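Local coordinates for beta-ketoacyl-[acyl-carrier-protein] synthase III (Pseudomonas aeruginosa, PDB 2X3E) that probably catalyses the first condensation of fatty acid synthesis, joining an acetyl group from acetyl-CoA to two carbons from malonyl-ACP, at residues D74-A79 with S133-G138; L58-A63 with A161-L166. The protein carries 1 engineered substitution. All blocks are in the same frame, centred on the assembly; numbering follows the deposited sequence. Where two conformers were deposited one is given.

Interaction 1 (D74-A79 with S133-G138)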
ATOM      1  N   ASP A  74      -1.106  17.340   3.080  1.00 15.91           N
ATOM      2  CA  ASP A  74      -1.777  17.003   1.811  1.00 16.34           C
ATOM      3  C   ASP A  74      -2.076  15.516   1.679  1.00 15.38           C
ATOM      4  O   ASP A  74      -2.949  15.126   0.901  1.00 14.70           O
ATOM      5  CB  ASP A  74      -0.928  17.447   0.612  1.00 17.03           C
ATOM      6  CG  ASP A  74      -0.862  18.947   0.454  1.00 18.68           C
ATOM      7  OD1 ASP A  74      -1.889  19.626   0.673  1.00 19.93           O
ATOM      8  OD2 ASP A  74       0.220  19.459   0.087  1.00 19.84           O
ATOM      9  N   ALA A  75      -1.345  14.696   2.435  1.00 14.52           N
ATOM     10  CA  ALA A  75      -1.354  13.252   2.267  1.00 14.21           C
ATOM     11  C   ALA A  75      -1.229  12.532   3.613  1.00 13.54           C
ATOM     12  O   ALA A  75      -0.528  13.001   4.518  1.00 13.03           O
ATOM     13  CB  ALA A  75      -0.212  12.827   1.337  1.00 14.05           C
ATOM     14  N   VAL A  76      -1.928  11.405   3.730  1.00 13.46           N
ATOM     15  CA  VAL A  76      -1.838  10.539   4.900  1.00 13.19           C
ATOM     16  C   VAL A  76      -1.641   9.097   4.441  1.00 13.18           C
ATOM     17  O   VAL A  76      -2.521   8.512   3.821  1.00 13.17           O
ATOM     18  CB  VAL A  76      -3.111  10.613   5.783  1.00 13.25           C
ATOM     19  CG1 VAL A  76      -2.966   9.683   6.978  1.00 13.34           C
ATOM     20  CG2 VAL A  76      -3.372  12.050   6.239  1.00 13.51           C
ATOM     21  N   VAL A  77      -0.480   8.529   4.752  1.00 13.44           N
ATOM     22  CA  VAL A  77      -0.153   7.165   4.341  1.00 13.58           C
ATOM     23  C   VAL A  77       0.121   6.305   5.570  1.00 13.82           C
ATOM     24  O   VAL A  77       0.854   6.721   6.464  1.00 13.97           O
ATOM     25  CB  VAL A  77       1.047   7.157   3.375  1.00 13.75           C
ATOM     26  CG1 VAL A  77       1.527   5.725   3.097  1.00 14.54           C
ATOM     27  CG2 VAL A  77       0.667   7.866   2.076  1.00 13.76           C
ATOM     28  N   LEU A  78      -0.522   5.134   5.634  1.00 13.91           N
ATOM     29  CA  LEU A  78      -0.249   4.161   6.682  1.00 14.04           C
ATOM     30  C   LEU A  78       0.542   3.002   6.108  1.00 14.32           C
ATOM     31  O   LEU A  78       0.120   2.373   5.124  1.00 14.80           O
ATOM     32  CB  LEU A  78      -1.527   3.607   7.317  1.00 14.35           C
ATOM     33  CG  LEU A  78      -2.609   4.508   7.924  1.00 16.09           C
ATOM     34  CD1 LEU A  78      -3.348   3.754   9.036  1.00 15.50           C
ATOM     35  CD2 LEU A  78      -2.107   5.872   8.410  1.00 15.22           C
ATOM     36  N   ALA A  79       1.692   2.738   6.716  1.00 13.89           N
ATOM     37  CA  ALA A  79       2.451   1.517   6.468  1.00 14.00           C
ATOM     38  C   ALA A  79       1.975   0.490   7.488  1.00 13.73           C
ATOM     39  O   ALA A  79       2.253   0.639   8.682  1.00 13.88           O
ATOM     40  CB  ALA A  79       3.938   1.780   6.617  1.00 14.00           C
ATOM     41  N   SER A 133       3.238  18.324   1.755  1.00 16.75           N
ATOM     42  CA  SER A 133       3.416  17.819   3.114  1.00 16.39           C
ATOM     43  C   SER A 133       2.654  16.510   3.272  1.00 15.80           C
ATOM     44  O   SER A 133       1.709  16.239   2.528  1.00 15.95           O
ATOM     45  CB  SER A 133       2.920  18.832   4.135  1.00 16.88           C
ATOM     46  OG  SER A 133       1.548  19.115   3.922  1.00 16.85           O
ATOM     47  N   ALA A 134       3.066  15.705   4.242  1.00 15.02           N
ATOM     48  CA  ALA A 134       2.488  14.381   4.422  1.00 14.62           C
ATOM     49  C   ALA A 134       2.699  13.848   5.819  1.00 13.98           C
ATOM     50  O   ALA A 134       3.704  14.144   6.470  1.00 13.54           O
ATOM     51  CB  ALA A 134       3.091  13.408   3.428  1.00 14.33           C
ATOM     52  N   LEU A 135       1.735  13.045   6.255  1.00 13.71           N
ATOM     53  CA  LEU A 135       1.892  12.170   7.399  1.00 13.51           C
ATOM     54  C   LEU A 135       2.217  10.768   6.901  1.00 13.20           C
ATOM     55  O   LEU A 135       1.552  10.251   5.991  1.00 13.58           O
ATOM     56  CB  LEU A 135       0.599  12.121   8.226  1.00 13.35           C
ATOM     57  CG  LEU A 135       0.442  13.176   9.320  1.00 13.82           C
ATOM     58  CD1 LEU A 135      -1.023  13.344   9.710  1.00 14.21           C
ATOM     59  CD2 LEU A 135       1.280  12.790  10.553  1.00 12.57           C
ATOM     60  N   LEU A 136       3.237  10.159   7.494  1.00 12.86           N
ATOM     61  CA  LEU A 136       3.488   8.729   7.347  1.00 12.38           C
ATOM     62  C   LEU A 136       3.348   8.099   8.725  1.00 12.71           C
ATOM     63  O   LEU A 136       4.026   8.513   9.666  1.00 12.13           O
ATOM     64  CB  LEU A 136       4.889   8.460   6.804  1.00 12.56           C
ATOM     65  CG  LEU A 136       5.320   6.986   6.815  1.00 12.58           C
ATOM     66  CD1 LEU A 136       4.437   6.174   5.882  1.00 11.49           C
ATOM     67  CD2 LEU A 136       6.797   6.871   6.428  1.00 13.32           C
ATOM     68  N   VAL A 137       2.462   7.113   8.845  1.00 12.61           N
ATOM     69  CA  VAL A 137       2.284   6.392  10.100  1.00 12.85           C
ATOM     70  C   VAL A 137       2.668   4.935   9.912  1.00 13.02           C
ATOM     71  O   VAL A 137       2.072   4.235   9.093  1.00 13.37           O
ATOM     72  CB  VAL A 137       0.822   6.434  10.599  1.00 12.96           C
ATOM     73  CG1 VAL A 137       0.709   5.776  11.985  1.00 12.82           C
ATOM     74  CG2 VAL A 137       0.291   7.866  10.630  1.00 12.80           C
ATOM     75  N   GLY A 138       3.689   4.503  10.643  1.00 12.87           N
ATOM     76  CA  GLY A 138       3.996   3.084  10.790  1.00 13.40           C
ATOM     77  C   GLY A 138       3.164   2.544  11.936  1.00 13.58           C
ATOM     78  O   GLY A 138       3.315   2.989  13.064  1.00 14.34           O
TER
HETATM   79  O   HOH W   1       1.012  21.122   2.651  1.00 12.61           O

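Interaction 2 (L58-A63 with A161-L166)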
ATOM      1  N   LEU A  58      -4.318   7.137  14.590  1.00 15.42           N
ATOM      2  CA  LEU A  58      -4.953   8.430  14.811  1.00 16.04           C
ATOM      3  C   LEU A  58      -4.250   9.200  15.927  1.00 16.18           C
ATOM      4  O   LEU A  58      -3.931  10.377  15.768  1.00 16.16           O
ATOM      5  CB  LEU A  58      -6.432   8.228  15.140  1.00 16.91           C
ATOM      6  CG  LEU A  58      -7.318   9.454  15.301  1.00 18.90           C
ATOM      7  CD1 LEU A  58      -7.338  10.300  14.034  1.00 19.91           C
ATOM      8  CD2 LEU A  58      -8.718   9.004  15.666  1.00 20.83           C
ATOM      9  N   ARG A  59      -3.979   8.522  17.040  1.00 16.00           N
ATOM     10  CA  ARG A  59      -3.305   9.153  18.172  1.00 16.33           C
ATOM     11  C   ARG A  59      -1.873   9.553  17.826  1.00 15.50           C
ATOM     12  O   ARG A  59      -1.439  10.657  18.173  1.00 15.91           O
ATOM     13  CB  ARG A  59      -3.322   8.239  19.405  1.00 16.59           C
ATOM     14  CG  ARG A  59      -4.693   8.068  20.063  1.00 17.75           C
ATOM     15  CD  ARG A  59      -5.246   9.384  20.643  1.00 18.70           C
ATOM     16  NE  ARG A  59      -4.383   9.948  21.679  1.00 19.62           N
ATOM     17  CZ  ARG A  59      -4.408   9.600  22.966  1.00 20.10           C
ATOM     18  NH1 ARG A  59      -5.255   8.678  23.407  1.00 20.19           N
ATOM     19  NH2 ARG A  59      -3.570  10.173  23.818  1.00 22.21           N
ATOM     20  N   ALA A  60      -1.144   8.674  17.142  1.00 14.60           N
ATOM     21  CA  ALA A  60       0.239   8.985  16.744  1.00 14.64           C
ATOM     22  C   ALA A  60       0.306  10.168  15.787  1.00 14.44           C
ATOM     23  O   ALA A  60       1.177  11.035  15.920  1.00 14.77           O
ATOM     24  CB  ALA A  60       0.920   7.772  16.124  1.00 14.04           C
ATOM     25  N   ALA A  61      -0.607  10.187  14.821  1.00 14.51           N
ATOM     26  CA  ALA A  61      -0.658  11.239  13.806  1.00 14.71           C
ATOM     27  C   ALA A  61      -1.024  12.600  14.391  1.00 15.23           C
ATOM     28  O   ALA A  61      -0.438  13.615  14.003  1.00 15.67           O
ATOM     29  CB  ALA A  61      -1.638  10.854  12.702  1.00 14.65           C
ATOM     30  N   SER A  62      -1.983  12.636  15.315  1.00 15.73           N
ATOM     31  CA  SER A  62      -2.350  13.886  15.982  0.50 16.55           C
ATOM     32  C   SER A  62      -1.150  14.459  16.731  1.00 16.60           C
ATOM     33  O   SER A  62      -0.888  15.656  16.660  1.00 17.15           O
ATOM     34  CB  SER A  62      -3.519  13.693  16.954  0.50 17.12           C
ATOM     35  OG  SER A  62      -4.692  13.257  16.286  0.50 18.85           O
ATOM     36  N   ALA A  63      -0.423  13.599  17.446  1.00 16.12           N
ATOM     37  CA  ALA A  63       0.779  14.019  18.175  1.00 16.09           C
ATOM     38  C   ALA A  63       1.870  14.501  17.217  1.00 15.64           C
ATOM     39  O   ALA A  63       2.563  15.483  17.499  1.00 15.79           O
ATOM     40  CB  ALA A  63       1.311  12.878  19.054  1.00 16.05           C
ATOM     41  N   ALA A 161       1.909   2.488  17.244  1.00 15.01           N
ATOM     42  CA  ALA A 161       1.951   3.363  16.086  1.00 14.57           C
ATOM     43  C   ALA A 161       2.987   4.459  16.309  1.00 14.81           C
ATOM     44  O   ALA A 161       3.096   5.004  17.408  1.00 14.59           O
ATOM     45  CB  ALA A 161       0.576   3.979  15.829  1.00 14.37           C
ATOM     46  N   GLY A 162       3.744   4.759  15.256  1.00 14.66           N
ATOM     47  CA  GLY A 162       4.642   5.901  15.232  1.00 14.92           C
ATOM     48  C   GLY A 162       4.463   6.661  13.934  1.00 14.83           C
ATOM     49  O   GLY A 162       4.287   6.059  12.870  1.00 15.09           O
ATOM     50  N   ALA A 163       4.513   7.987  14.015  1.00 14.97           N
ATOM     51  CA  ALA A 163       4.230   8.830  12.862  1.00 14.66           C
ATOM     52  C   ALA A 163       5.246   9.951  12.714  1.00 14.62           C
ATOM     53  O   ALA A 163       5.767  10.478  13.710  1.00 14.92           O
ATOM     54  CB  ALA A 163       2.838   9.412  12.983  1.00 14.59           C
ATOM     55  N   VAL A 164       5.530  10.292  11.461  1.00 14.80           N
ATOM     56  CA  VAL A 164       6.321  11.461  11.129  1.00 14.81           C
ATOM     57  C   VAL A 164       5.562  12.350  10.152  1.00 14.75           C
ATOM     58  O   VAL A 164       4.721  11.875   9.377  1.00 14.34           O
ATOM     59  CB  VAL A 164       7.698  11.092  10.508  1.00 15.10           C
ATOM     60  CG1 VAL A 164       8.585  10.438  11.533  1.00 14.99           C
ATOM     61  CG2 VAL A 164       7.529  10.192   9.276  1.00 15.00           C
ATOM     62  N   VAL A 165       5.859  13.645  10.224  1.00 15.16           N
ATOM     63  CA  VAL A 165       5.409  14.623   9.240  1.00 15.33           C
ATOM     64  C   VAL A 165       6.598  14.941   8.334  1.00 15.76           C
ATOM     65  O   VAL A 165       7.712  15.175   8.824  1.00 15.39           O
ATOM     66  CB  VAL A 165       4.915  15.919   9.911  1.00 15.88           C
ATOM     67  CG1 VAL A 165       4.618  17.005   8.868  1.00 15.38           C
ATOM     68  CG2 VAL A 165       3.682  15.636  10.774  1.00 16.05           C
ATOM     69  N   LEU A 166       6.357  14.909   7.024  1.00 16.01           N
ATOM     70  CA  LEU A 166       7.341  15.302   6.020  1.00 16.94           C
ATOM     71  C   LEU A 166       6.838  16.548   5.306  1.00 16.75           C
ATOM     72  O   LEU A 166       5.634  16.702   5.097  1.00 17.07           O
ATOM     73  CB  LEU A 166       7.543  14.193   4.989  1.00 17.15           C
ATOM     74  CG  LEU A 166       8.097  12.854   5.465  1.00 18.87           C
ATOM     75  CD1 LEU A 166       7.911  11.798   4.384  1.00 20.20           C
ATOM     76  CD2 LEU A 166       9.563  12.983   5.840  1.00 19.93           C
TER

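Interaction 1 (D74-A79 with S133-G138)
L78 and V137 fit together on one face of a parallel strand pair: both side chains lean the same way, and the CD2 branch of L78 rests 3.7 Å from CB of V137, with V137 CG2 almost as close. CG of L78 stands beside the backbone N (chi1 -55°), and the turn about the next bond (chi2 -152°) swings CD2 back toward V137. On that same face V76 and L135 meet more loosely, and helix 53-68 lies over it, A57 touching both L78 and V137 while A61 and L65 touch L135. The other face carries A75, V77, A79, A134 and L136. Here L136, with CG anti to its N (chi1 171°), is the bump: its CD1 lies over V77 O at 3.7 Å and beside V77 CG1 at 4.1 Å. The small A75 and A134 put their CB atoms 4.0 Å apart, and A79 pairs with G138, which has no side chain. V122 of helix 114-127 touches V77 and A134; F115 and L119 meet L136. The parallel ladder is regular from L135 N-A75 O onward, through V77 N-L135 O and V137 N-V77 O to A79 N-V137 O. At the start of the pair it is looser: D74 N bonds S133 O at 3.1 Å from well above the carbonyl plane, and S133 OG only weakly, while D74 OD2 takes D132 N. Both faces are therefore apolar, with backbone polarity from A75 O to A79 N spent in the ladder; S133 N, at the strand start, is buried without a partner. Such pairing suits inner strands of a thiolase-fold sheet.

Interaction 2 (L58-A63 with A161-L166)
A60 drops its methyl group onto the strand 161-166 between the methyls of A161 and A163, and most of the contact is made by these three alanines. A60 CB lies 3.8 Å from A161 CB and 4.0 Å from A163 CB, so one knob from the helix spans two strand residues whose side chains both point at it. G162, between them, has no side chain.

A second set of contacts is between methyl groups and backbone. A60 CB also sits 3.7 Å from A161 O, and A163 CB returns the approach, 3.7 Å from A60 O and 4.0 Å from A61 N. With no side chain larger than a methyl at the interface, helix and strand approach closely: the two axes pass 6.9 Å apart at an angle of 32°, and the CA atoms of A61 and A163 are 5.5 Å apart.

Hydrogen bonds run within the helix and from the strand to its sheet neighbours, not between the two segments. Along the helix S62 N bonds L58 O and A63 N bonds R59 O, while the strand spends its polar groups sheetwise, G162 on G138 and V164 on L136 to one neighbour, A161 on Y14 and A163 on G12 to the other. Around this centre L56 touches A161, and A64 touches A163 and V165, extending the seam along helix 53-68.

This is plain helix-on-sheet packing, joining helix 53-68 to strand 160-169 of the five-stranded sheet of the thiolase fold. Its chemistry implies cohesion by van der Waals contact and burial of apolar surface: small side chains bring the two backbones near, without a polar bond between the segments.

In the fold
From the N terminus, helix 53-68 comes first and brings residues 58-63; strand 75-79, carrying one half of interaction 1, follows it in the chain. After strand 104-109 and helix 114-127, residues 133-138 return beside 74-79 and close the shorter loop. Only later does strand 160-169 reach the helix and close the longer loop of interaction 2, so the first lies wholly within the second. The two meet in the sheet, where strands 133-140 and 160-169 are antiparallel neighbours: G138 N lies 2.8 Å from G162 O, probably hydrogen-bonded. Interaction 1 thus joins strands within the sheet, and interaction 2 fixes a helix to its face.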